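PDB 1YZY: 3-oxo-tetronate kinase from Haemophilus influenzae, which catalyses the ATP-dependent phosphorylation of 3-oxo-tetronate to 3-oxo-tetronate 4-phosphate. Local coordinates for residues Lys341-Gly346 and Val386-Phe391. Sequence-based numbering, arbitrary orientation.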
loop_
_atom_site.group_PDB
_atom_site.type_symbol
_atom_site.label_atom_id
_atom_site.label_comp_id
_atom_site.label_asym_id
_atom_site.label_seq_id
_atom_site.Cartn_x
_atom_site.Cartn_y
_atom_site.Cartn_z
ATOM N N LYS A 341 -11.770 4.641 -23.509
ATOM C CA LYS A 341 -11.712 5.228 -24.847
ATOM C C LYS A 341 -10.409 5.987 -25.048
ATOM O O LYS A 341 -9.803 5.912 -26.117
ATOM C CB LYS A 341 -12.906 6.161 -25.089
ATOM C CG LYS A 341 -14.260 5.450 -25.081
ATOM C CD LYS A 341 -15.407 6.374 -25.477
ATOM C CE LYS A 341 -15.801 6.219 -26.948
ATOM N NZ LYS A 341 -14.731 6.617 -27.913
ATOM N N LEU A 342 -9.985 6.718 -24.019
ATOM C CA LEU A 342 -8.746 7.489 -24.081
ATOM C C LEU A 342 -7.532 6.583 -24.215
ATOM O O LEU A 342 -6.580 6.930 -24.911
ATOM C CB LEU A 342 -8.597 8.389 -22.851
ATOM C CG LEU A 342 -9.650 9.479 -22.653
ATOM C CD1 LEU A 342 -9.474 10.131 -21.303
ATOM C CD2 LEU A 342 -9.566 10.510 -23.767
ATOM N N LYS A 343 -7.553 5.433 -23.545
ATOM C CA LYS A 343 -6.425 4.509 -23.629
ATOM C C LYS A 343 -6.327 3.926 -25.033
ATOM O O LYS A 343 -5.223 3.736 -25.553
ATOM C CB LYS A 343 -6.537 3.375 -22.607
ATOM C CG LYS A 343 -5.219 2.616 -22.406
ATOM C CD LYS A 343 -5.396 1.325 -21.631
ATOM C CE LYS A 343 -5.939 0.215 -22.512
ATOM N NZ LYS A 343 -6.203 -1.036 -21.752
ATOM N N GLN A 344 -7.476 3.588 -25.616
ATOM C CA GLN A 344 -7.517 3.043 -26.972
ATOM C C GLN A 344 -7.011 4.097 -27.959
ATOM O O GLN A 344 -6.341 3.774 -28.942
ATOM C CB GLN A 344 -8.941 2.598 -27.334
ATOM C CG GLN A 344 -9.140 2.188 -28.804
ATOM C CD GLN A 344 -8.225 1.047 -29.260
ATOM O OE1 GLN A 344 -7.747 1.038 -30.398
ATOM N NE2 GLN A 344 -8.002 0.073 -28.383
ATOM N N TYR A 345 -7.329 5.358 -27.688
ATOM C CA TYR A 345 -6.892 6.463 -28.533
ATOM C C TYR A 345 -5.374 6.670 -28.455
ATOM O O TYR A 345 -4.735 7.012 -29.453
ATOM C CB TYR A 345 -7.632 7.748 -28.148
ATOM C CG TYR A 345 -7.116 8.983 -28.841
ATOM C CD1 TYR A 345 -7.411 9.233 -30.181
ATOM C CD2 TYR A 345 -6.303 9.887 -28.166
ATOM C CE1 TYR A 345 -6.900 10.357 -30.834
ATOM C CE2 TYR A 345 -5.788 11.011 -28.807
ATOM C CZ TYR A 345 -6.086 11.241 -30.139
ATOM O OH TYR A 345 -5.557 12.350 -30.765
ATOM N N GLY A 346 -4.800 6.495 -27.269
ATOM C CA GLY A 346 -3.365 6.668 -27.126
ATOM C C GLY A 346 -2.869 7.431 -25.907
ATOM O O GLY A 346 -1.693 7.813 -25.862
ATOM N N VAL A 386 1.852 -3.483 -15.241
ATOM C CA VAL A 386 2.760 -4.567 -15.603
ATOM C C VAL A 386 2.414 -5.083 -17.011
ATOM O O VAL A 386 3.288 -5.560 -17.744
ATOM C CB VAL A 386 2.706 -5.734 -14.578
ATOM C CG1 VAL A 386 3.221 -5.263 -13.232
ATOM C CG2 VAL A 386 1.290 -6.263 -14.436
ATOM N N GLU A 387 1.139 -4.946 -17.382
ATOM C CA GLU A 387 0.608 -5.386 -18.680
ATOM C C GLU A 387 1.049 -4.571 -19.897
ATOM O O GLU A 387 1.187 -5.121 -20.993
ATOM C CB GLU A 387 -0.924 -5.412 -18.646
ATOM C CG GLU A 387 -1.521 -6.409 -17.662
ATOM C CD GLU A 387 -1.727 -5.854 -16.262
ATOM O OE1 GLU A 387 -1.136 -4.817 -15.896
ATOM O OE2 GLU A 387 -2.507 -6.471 -15.517
ATOM N N GLU A 388 1.206 -3.261 -19.714
ATOM C CA GLU A 388 1.609 -2.367 -20.796
ATOM C C GLU A 388 2.112 -1.018 -20.290
ATOM O O GLU A 388 1.816 -0.628 -19.172
ATOM C CB GLU A 388 0.441 -2.160 -21.771
ATOM C CG GLU A 388 -0.868 -1.701 -21.128
ATOM C CD GLU A 388 -2.028 -1.665 -22.116
ATOM O OE1 GLU A 388 -1.798 -1.389 -23.314
ATOM O OE2 GLU A 388 -3.176 -1.914 -21.688
ATOM N N ASP A 389 2.819 -0.294 -21.153
ATOM C CA ASP A 389 3.387 1.010 -20.820
ATOM C C ASP A 389 2.394 2.123 -20.508
ATOM O O ASP A 389 2.360 3.142 -21.205
ATOM C CB ASP A 389 4.323 1.477 -21.938
ATOM C CG ASP A 389 5.590 0.635 -22.048
ATOM O OD1 ASP A 389 5.878 -0.160 -21.122
ATOM O OD2 ASP A 389 6.303 0.778 -23.069
ATOM N N ILE A 390 1.612 1.948 -19.451
ATOM C CA ILE A 390 0.637 2.950 -19.044
ATOM C C ILE A 390 0.971 3.386 -17.622
ATOM O O ILE A 390 1.148 2.545 -16.742
ATOM C CB ILE A 390 -0.812 2.378 -19.073
ATOM C CG1 ILE A 390 -1.169 1.874 -20.481
ATOM C CG2 ILE A 390 -1.810 3.428 -18.597
ATOM C CD1 ILE A 390 -1.225 2.948 -21.557
ATOM N N PHE A 391 1.041 4.697 -17.401
ATOM C CA PHE A 391 1.362 5.242 -16.089
ATOM C C PHE A 391 0.140 5.843 -15.421
ATOM O O PHE A 391 -0.718 6.426 -16.086
ATOM C CB PHE A 391 2.477 6.292 -16.205
ATOM C CG PHE A 391 3.755 5.760 -16.818
ATOM C CD1 PHE A 391 4.775 5.254 -16.014
ATOM C CD2 PHE A 391 3.928 5.742 -18.199
ATOM C CE1 PHE A 391 5.948 4.733 -16.578
ATOM C CE2 PHE A 391 5.096 5.224 -18.769
ATOM C CZ PHE A 391 6.106 4.718 -17.952
#
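Lys343 and Glu388 form a salt bridge between the last turn of helix 324-345 and the loop that joins strands 380-385 and 391-395. The two side chains reach for each other from opposite directions, and NZ of Lys343 donates a hydrogen bond of 3.2 Å to OE2 of Glu388. The ammonium meets OE2 on its syn side, 23° out of the carboxylate plane. The lysine chain leaves the helix with CG anti to the backbone N and then bends at its third torsion (chi3 79°), which lays the end of the chain alongside the carboxylate oxygen: CE of Lys343 is 3.6 Å from OE2 of Glu388. Glu388 is extended beyond CG (chi2 -174°), which carries its carboxylate toward the lysine.

The apolar part is a single touch nearer the lysine backbone. CD1 of Ile390 lies 4.1 Å from CG of Lys343, and the two side chains cross at about a right angle, so they meet at a point rather than along their lengths. Both also rest on Phe350 of strand 349-353, which lies beside strand 391-395. Between the acid and the isoleucine, Asp389 centres an inverse gamma turn, with Ile390 N hydrogen-bonded to Glu388 O at 2.6 Å.

The nearest CA atoms, those of Lys343 and Ile390, are 8.6 Å apart, and only 115 Å² is buried in all. The contact is therefore made by side chains, within the nucleotide-binding C-terminal domain and away from the residues that probably bind ATP. Lys343 and Glu388 are partly exposed while Ile390 is buried, so solvent probably tempers the ion pair.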